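Long-range contacts in plasmodesmata-located protein 5 (Arabidopsis thaliana, PDB 6GRE), which restricts plasmodesmal permeability during salicylic-acid-triggered immune responses by regulating callose deposition, and so modulates cell-to-cell trafficking and supports systemic acquired resistance: residues 14-19 with 92-97; 46-51 with 59-64. All coordinates share one frame; numbering follows the deposited sequence. Where two conformers were deposited one is given.

Contact 1: residues 14-19 with 92-97; sequences SPAKFS and NSYSGF. With NAG (2-acetamido-2-deoxy-beta-D-glucopyranose), chain C.
The Y94 ring lies between protein and sugar: CB of F18 sits over one face, 3.9 Å from the ring centroid, and ring oxygen O5 of the N-acetylglucosamine lies over the opposite face, offset toward the rim. This is the first Gnk2-homologous (DUF26) domain, where the loop after strand 10-13 lies against the residues leading into strand 96-99, next to the disulfide C13-C90. F18 also turns its own edge toward the face of Y94, a T-shaped pair with planes at 79°. The F18 ring in turn carries N92 on one face, with the backbone O of N92 above the rim and its CB in a CH-pi contact. A chi1 of 52°, which sets CG of F18 between its backbone N and carbonyl carbon, brings the ring over N92. Outside the pair, Y24 of helix 23-38 meets both rings.

Serine suits positions 14 and 93 because a short hydroxyl can bond to nearby backbone. OG of S14 accepts the N-H of S95 and donates to O of A16, which also receives N of Y94 at 3.1 Å, so that one carbonyl is gripped twice. F18 N bonds to O of N92, at 2.9 Å. K17, long enough to bend back, brings NZ to OD1 of N92 in the amide plane at 3.0 Å, and a water joins NZ to OG of S93. That same OG donates to O of S14 on a lone pair, in the carbonyl plane, at 2.6 Å.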
loop_
_atom_site.group_PDB
_atom_site.type_symbol
_atom_site.label_atom_id
_atom_site.label_comp_id
_atom_site.label_asym_id
_atom_site.label_seq_id
_atom_site.Cartn_x
_atom_site.Cartn_y
_atom_site.Cartn_z
ATOM N N SER A 14 14.124 -5.251 -5.363
ATOM C CA SER A 14 15.442 -4.616 -5.650
ATOM C C SER A 14 16.289 -5.502 -6.550
ATOM O O SER A 14 16.268 -6.716 -6.402
ATOM C CB SER A 14 16.191 -4.294 -4.382
ATOM O OG SER A 14 16.458 -5.482 -3.625
ATOM N N PRO A 15 17.036 -4.932 -7.529
ATOM C CA PRO A 15 18.100 -5.668 -8.216
ATOM C C PRO A 15 19.097 -6.352 -7.274
ATOM O O PRO A 15 19.493 -7.479 -7.528
ATOM C CB PRO A 15 18.822 -4.577 -9.012
ATOM C CG PRO A 15 17.723 -3.592 -9.334
ATOM C CD PRO A 15 16.820 -3.597 -8.111
ATOM N N ALA A 16 19.476 -5.658 -6.203
ATOM C CA ALA A 16 20.435 -6.176 -5.226
ATOM C C ALA A 16 19.817 -7.357 -4.469
ATOM O O ALA A 16 18.686 -7.264 -3.988
ATOM C CB ALA A 16 20.877 -5.092 -4.284
ATOM N N LYS A 17 20.597 -8.444 -4.361
ATOM C CA LYS A 17 20.181 -9.713 -3.743
ATOM C C LYS A 17 21.059 -10.022 -2.529
ATOM O O LYS A 17 22.250 -9.703 -2.506
ATOM C CB LYS A 17 20.286 -10.893 -4.711
ATOM C CG LYS A 17 19.651 -10.716 -6.082
ATOM C CD LYS A 17 18.229 -10.199 -6.037
ATOM C CE LYS A 17 17.599 -10.091 -7.406
ATOM N NZ LYS A 17 17.118 -11.406 -7.885
ATOM N N PHE A 18 20.448 -10.674 -1.533
ATOM C CA PHE A 18 21.146 -11.175 -0.358
ATOM C C PHE A 18 21.674 -12.568 -0.693
ATOM O O PHE A 18 21.257 -13.148 -1.692
ATOM C CB PHE A 18 20.236 -11.206 0.867
ATOM C CG PHE A 18 18.915 -11.907 0.673
ATOM C CD1 PHE A 18 18.849 -13.283 0.588
ATOM C CD2 PHE A 18 17.736 -11.186 0.604
ATOM C CE1 PHE A 18 17.633 -13.927 0.433
ATOM C CE2 PHE A 18 16.521 -11.835 0.462
ATOM C CZ PHE A 18 16.469 -13.202 0.376
ATOM N N SER A 19 22.586 -13.081 0.139
ATOM C CA SER A 19 23.237 -14.348 -0.162
ATOM C C SER A 19 22.395 -15.498 0.382
ATOM O O SER A 19 21.700 -15.344 1.380
ATOM C CB SER A 19 24.653 -14.392 0.351
ATOM O OG SER A 19 24.769 -13.758 1.614
ATOM N N ASN A 92 15.227 -13.376 -3.871
ATOM C CA ASN A 92 16.317 -13.045 -2.964
ATOM C C ASN A 92 16.658 -11.545 -2.967
ATOM O O ASN A 92 17.740 -11.174 -2.557
ATOM C CB ASN A 92 17.542 -13.921 -3.255
ATOM C CG ASN A 92 18.078 -13.758 -4.655
ATOM O OD1 ASN A 92 17.434 -13.153 -5.504
ATOM N ND2 ASN A 92 19.270 -14.283 -4.899
ATOM N N SER A 93 15.692 -10.686 -3.330
ATOM C CA SER A 93 15.874 -9.238 -3.245
ATOM C C SER A 93 15.980 -8.787 -1.790
ATOM O O SER A 93 15.211 -9.233 -0.964
ATOM C CB SER A 93 14.734 -8.517 -3.918
ATOM O OG SER A 93 14.815 -8.649 -5.323
ATOM N N TYR A 94 16.896 -7.858 -1.509
ATOM C CA TYR A 94 16.962 -7.223 -0.214
ATOM C C TYR A 94 15.665 -6.451 0.062
ATOM O O TYR A 94 15.177 -6.454 1.186
ATOM C CB TYR A 94 18.114 -6.223 -0.108
ATOM C CG TYR A 94 19.450 -6.838 0.233
ATOM C CD1 TYR A 94 19.707 -7.305 1.507
ATOM C CD2 TYR A 94 20.462 -6.893 -0.707
ATOM C CE1 TYR A 94 20.935 -7.864 1.840
ATOM C CE2 TYR A 94 21.694 -7.441 -0.391
ATOM C CZ TYR A 94 21.925 -7.930 0.877
ATOM O OH TYR A 94 23.153 -8.464 1.173
ATOM N N SER A 95 15.124 -5.788 -0.973
ATOM C CA SER A 95 13.924 -4.952 -0.816
ATOM C C SER A 95 12.755 -5.570 -1.593
ATOM O O SER A 95 12.889 -5.939 -2.754
ATOM C CB SER A 95 14.203 -3.531 -1.261
ATOM O OG SER A 95 15.498 -3.100 -0.847
ATOM N N GLY A 96 11.596 -5.681 -0.935
ATOM C CA GLY A 96 10.418 -6.217 -1.552
ATOM C C GLY A 96 9.199 -5.439 -1.068
ATOM O O GLY A 96 9.092 -5.104 0.113
ATOM N N PHE A 97 8.300 -5.162 -2.005
ATOM C CA PHE A 97 7.084 -4.393 -1.767
ATOM C C PHE A 97 5.971 -5.072 -2.565
ATOM O O PHE A 97 6.059 -5.046 -3.793
ATOM C CB PHE A 97 7.350 -2.932 -2.174
ATOM C CG PHE A 97 6.249 -1.926 -1.918
ATOM C CD1 PHE A 97 5.123 -2.251 -1.177
ATOM C CD2 PHE A 97 6.368 -0.620 -2.372
ATOM C CE1 PHE A 97 4.107 -1.334 -0.952
ATOM C CE2 PHE A 97 5.347 0.295 -2.148
ATOM C CZ PHE A 97 4.242 -0.050 -1.413
HETATM C C1 NAG C . 21.553 -2.683 1.576
HETATM C C2 NAG C . 22.773 -2.069 2.258
HETATM C C3 NAG C . 23.597 -1.275 1.264
HETATM C C4 NAG C . 23.955 -2.163 0.091
HETATM C C5 NAG C . 22.729 -2.884 -0.490
HETATM C C6 NAG C . 23.134 -3.980 -1.461
HETATM C C7 NAG C . 22.477 -1.535 4.612
HETATM C C8 NAG C . 22.080 -0.502 5.616
HETATM N N2 NAG C . 22.417 -1.176 3.339
HETATM O O3 NAG C . 24.776 -0.819 1.934
HETATM O O4 NAG C . 24.587 -1.371 -0.927
HETATM O O5 NAG C . 21.972 -3.539 0.531
HETATM O O6 NAG C . 23.954 -4.957 -0.789
HETATM O O7 NAG C . 22.840 -2.659 4.955
HETATM O O HOH W 1 14.526 -10.677 -7.131
HETATM O O HOH W 2 23.466 -10.883 2.503
#

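Contact 2: residues 46-51 with 59-64; sequences NFTVPT and TVYGIY. With NAG (2-acetamido-2-deoxy-beta-D-glucopyranose), chain F.
T48 and Y61 lie side by side on one face of an antiparallel beta hairpin, with CG2 of T48 3.5 Å from CE2 of Y61. With CG2 anti to the backbone N, that methyl reaches both the tyrosine ring and CG2 of T59, 3.6 Å away. N46 shares this face. N46, F47 and T48 form an N-X-T glycosylation sequon, which accounts for both asparagine and threonine: CB of N46 rests on CG2 of I63, while ND2 makes the 1.4 Å N-glycosidic bond to C1 of an N-acetylglucosamine, itself hydrogen-bonded to Y44.

On the opposite face, CE1 of Y64 meets the edge of the F47 ring in its plane, 3.8 Å from CE1 of F47. Two hydrogen-bonded pairs fix the register: F47 with G62 and V49 with V60, the bond from V60 N to V49 O measuring 2.8 Å. A cis peptide bond precedes P50, whose CD packs on OG1 of T59; that hydroxyl bonds to N of E55 in the connecting loop.

Farther out, F47 and V60 pack on helix 23-38, F47 against F35 and L31, while strand 103-108 pairs with the other side of strand 60-66, leaving 44-49 outermost in the sheet.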
loop_
_atom_site.group_PDB
_atom_site.type_symbol
_atom_site.label_atom_id
_atom_site.label_comp_id
_atom_site.label_asym_id
_atom_site.label_seq_id
_atom_site.Cartn_x
_atom_site.Cartn_y
_atom_site.Cartn_z
ATOM N N ASN A 46 5.164 -1.991 12.346
ATOM C CA ASN A 46 6.505 -1.927 11.809
ATOM C C ASN A 46 7.393 -2.790 12.700
ATOM O O ASN A 46 7.188 -2.819 13.901
ATOM C CB ASN A 46 7.043 -0.499 11.731
ATOM C CG ASN A 46 7.589 0.010 13.052
ATOM O OD1 ASN A 46 8.705 -0.324 13.463
ATOM N ND2 ASN A 46 6.805 0.819 13.728
ATOM N N PHE A 47 8.355 -3.474 12.096
ATOM C CA PHE A 47 9.215 -4.437 12.782
ATOM C C PHE A 47 10.649 -4.260 12.291
ATOM O O PHE A 47 10.868 -3.944 11.119
ATOM C CB PHE A 47 8.824 -5.877 12.450
ATOM C CG PHE A 47 7.384 -6.264 12.691
ATOM C CD1 PHE A 47 6.385 -5.851 11.824
ATOM C CD2 PHE A 47 7.037 -7.100 13.740
ATOM C CE1 PHE A 47 5.067 -6.209 12.036
ATOM C CE2 PHE A 47 5.717 -7.471 13.946
ATOM C CZ PHE A 47 4.735 -7.021 13.094
ATOM N N THR A 48 11.614 -4.551 13.179
ATOM C CA THR A 48 13.004 -4.707 12.841
ATOM C C THR A 48 13.422 -6.101 13.319
ATOM O O THR A 48 13.055 -6.459 14.419
ATOM C CB THR A 48 13.858 -3.618 13.499
ATOM O OG1 THR A 48 13.244 -2.351 13.238
ATOM C CG2 THR A 48 15.282 -3.587 12.988
ATOM N N VAL A 49 14.156 -6.847 12.485
ATOM C CA VAL A 49 14.737 -8.149 12.856
ATOM C C VAL A 49 16.209 -8.155 12.463
ATOM O O VAL A 49 16.547 -7.972 11.303
ATOM C CB VAL A 49 13.988 -9.334 12.206
ATOM C CG1 VAL A 49 14.589 -10.660 12.640
ATOM C CG2 VAL A 49 12.501 -9.304 12.526
ATOM N N PRO A 50 17.119 -8.409 13.428
ATOM C CA PRO A 50 16.798 -8.675 14.818
ATOM C C PRO A 50 16.326 -7.435 15.597
ATOM O O PRO A 50 16.579 -6.310 15.176
ATOM C CB PRO A 50 18.111 -9.195 15.444
ATOM C CG PRO A 50 19.076 -9.303 14.280
ATOM C CD PRO A 50 18.558 -8.339 13.228
ATOM N N THR A 51 15.627 -7.658 16.718
ATOM C CA THR A 51 15.246 -6.598 17.659
ATOM C C THR A 51 16.462 -6.240 18.520
ATOM O O THR A 51 17.102 -7.119 19.074
ATOM C CB THR A 51 14.064 -7.023 18.540
ATOM O OG1 THR A 51 14.496 -8.097 19.376
ATOM C CG2 THR A 51 12.850 -7.461 17.749
ATOM N N THR A 59 20.254 -6.998 9.139
ATOM C CA THR A 59 19.068 -6.408 9.759
ATOM C C THR A 59 18.027 -6.093 8.674
ATOM O O THR A 59 18.356 -5.495 7.663
ATOM C CB THR A 59 19.434 -5.147 10.549
ATOM O OG1 THR A 59 20.261 -5.555 11.648
ATOM C CG2 THR A 59 18.230 -4.430 11.116
ATOM N N VAL A 60 16.788 -6.486 8.954
ATOM C CA VAL A 60 15.633 -6.284 8.045
ATOM C C VAL A 60 14.621 -5.383 8.742
ATOM O O VAL A 60 14.352 -5.526 9.890
ATOM C CB VAL A 60 14.910 -7.585 7.650
ATOM C CG1 VAL A 60 14.091 -7.355 6.368
ATOM C CG2 VAL A 60 15.836 -8.781 7.535
ATOM N N TYR A 61 14.020 -4.488 7.957
ATOM C CA TYR A 61 13.013 -3.553 8.404
ATOM C C TYR A 61 11.771 -3.777 7.548
ATOM O O TYR A 61 11.873 -3.884 6.342
ATOM C CB TYR A 61 13.489 -2.111 8.222
ATOM C CG TYR A 61 14.789 -1.791 8.923
ATOM C CD1 TYR A 61 16.001 -2.082 8.319
ATOM C CD2 TYR A 61 14.802 -1.195 10.171
ATOM C CE1 TYR A 61 17.203 -1.797 8.949
ATOM C CE2 TYR A 61 15.997 -0.899 10.814
ATOM C CZ TYR A 61 17.198 -1.204 10.195
ATOM O OH TYR A 61 18.378 -0.929 10.840
ATOM N N GLY A 62 10.611 -3.779 8.194
ATOM C CA GLY A 62 9.417 -3.980 7.397
ATOM C C GLY A 62 8.169 -3.457 8.052
ATOM O O GLY A 62 8.109 -3.170 9.259
ATOM N N ILE A 63 7.133 -3.371 7.209
ATOM C CA ILE A 63 5.787 -3.097 7.663
ATOM C C ILE A 63 4.809 -4.020 6.938
ATOM O O ILE A 63 5.097 -4.514 5.834
ATOM C CB ILE A 63 5.386 -1.624 7.416
ATOM C CG1 ILE A 63 5.260 -1.316 5.917
ATOM C CG2 ILE A 63 6.335 -0.664 8.107
ATOM C CD1 ILE A 63 4.586 0.004 5.590
ATOM N N TYR A 64 3.632 -4.181 7.535
ATOM C CA TYR A 64 2.457 -4.517 6.737
ATOM C C TYR A 64 1.364 -3.505 7.044
ATOM O O TYR A 64 1.379 -2.829 8.069
ATOM C CB TYR A 64 1.921 -5.912 7.038
ATOM C CG TYR A 64 1.276 -6.012 8.389
ATOM C CD1 TYR A 64 2.050 -6.270 9.512
ATOM C CD2 TYR A 64 -0.089 -5.844 8.568
ATOM C CE1 TYR A 64 1.488 -6.336 10.774
ATOM C CE2 TYR A 64 -0.664 -5.911 9.825
ATOM C CZ TYR A 64 0.128 -6.153 10.940
ATOM O OH TYR A 64 -0.417 -6.240 12.190
HETATM C C1 NAG F . 7.253 1.391 14.964
HETATM C C2 NAG F . 6.506 2.699 15.231
HETATM C C3 NAG F . 6.809 3.244 16.633
HETATM C C4 NAG F . 6.868 2.147 17.707
HETATM C C5 NAG F . 7.703 0.944 17.244
HETATM C C6 NAG F . 7.793 -0.190 18.273
HETATM C C7 NAG F . 6.215 3.857 13.038
HETATM C C8 NAG F . 6.703 5.041 12.239
HETATM N N2 NAG F . 6.839 3.705 14.236
HETATM O O3 NAG F . 5.781 4.180 16.963
HETATM O O4 NAG F . 7.420 2.690 18.914
HETATM O O5 NAG F . 7.124 0.450 16.035
HETATM O O6 NAG F . 6.656 -1.053 18.147
HETATM O O7 NAG F . 5.319 3.104 12.612
#

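Both contacts belong to the first of the two Gnk2-homologous domains of this ectodomain and reach the same five-stranded antiparallel sheet. The centres of contact 1 and contact 2 are about 15 Å apart; the nearest atoms of contact 1 and contact 2 are about 5 Å apart, without touching. In the sheet, strand 103-108 lies between strand 96-99 of contact 1 and strand 60-66 of contact 2 and pairs with both. Contact 1 closes a long loop of 72 residues that holds helices 23-38 and 72-90 and the hairpin of contact 2, which is local. Both pack side chains on helix 23-38. A sugar packs on contact 1, and another is attached to contact 2.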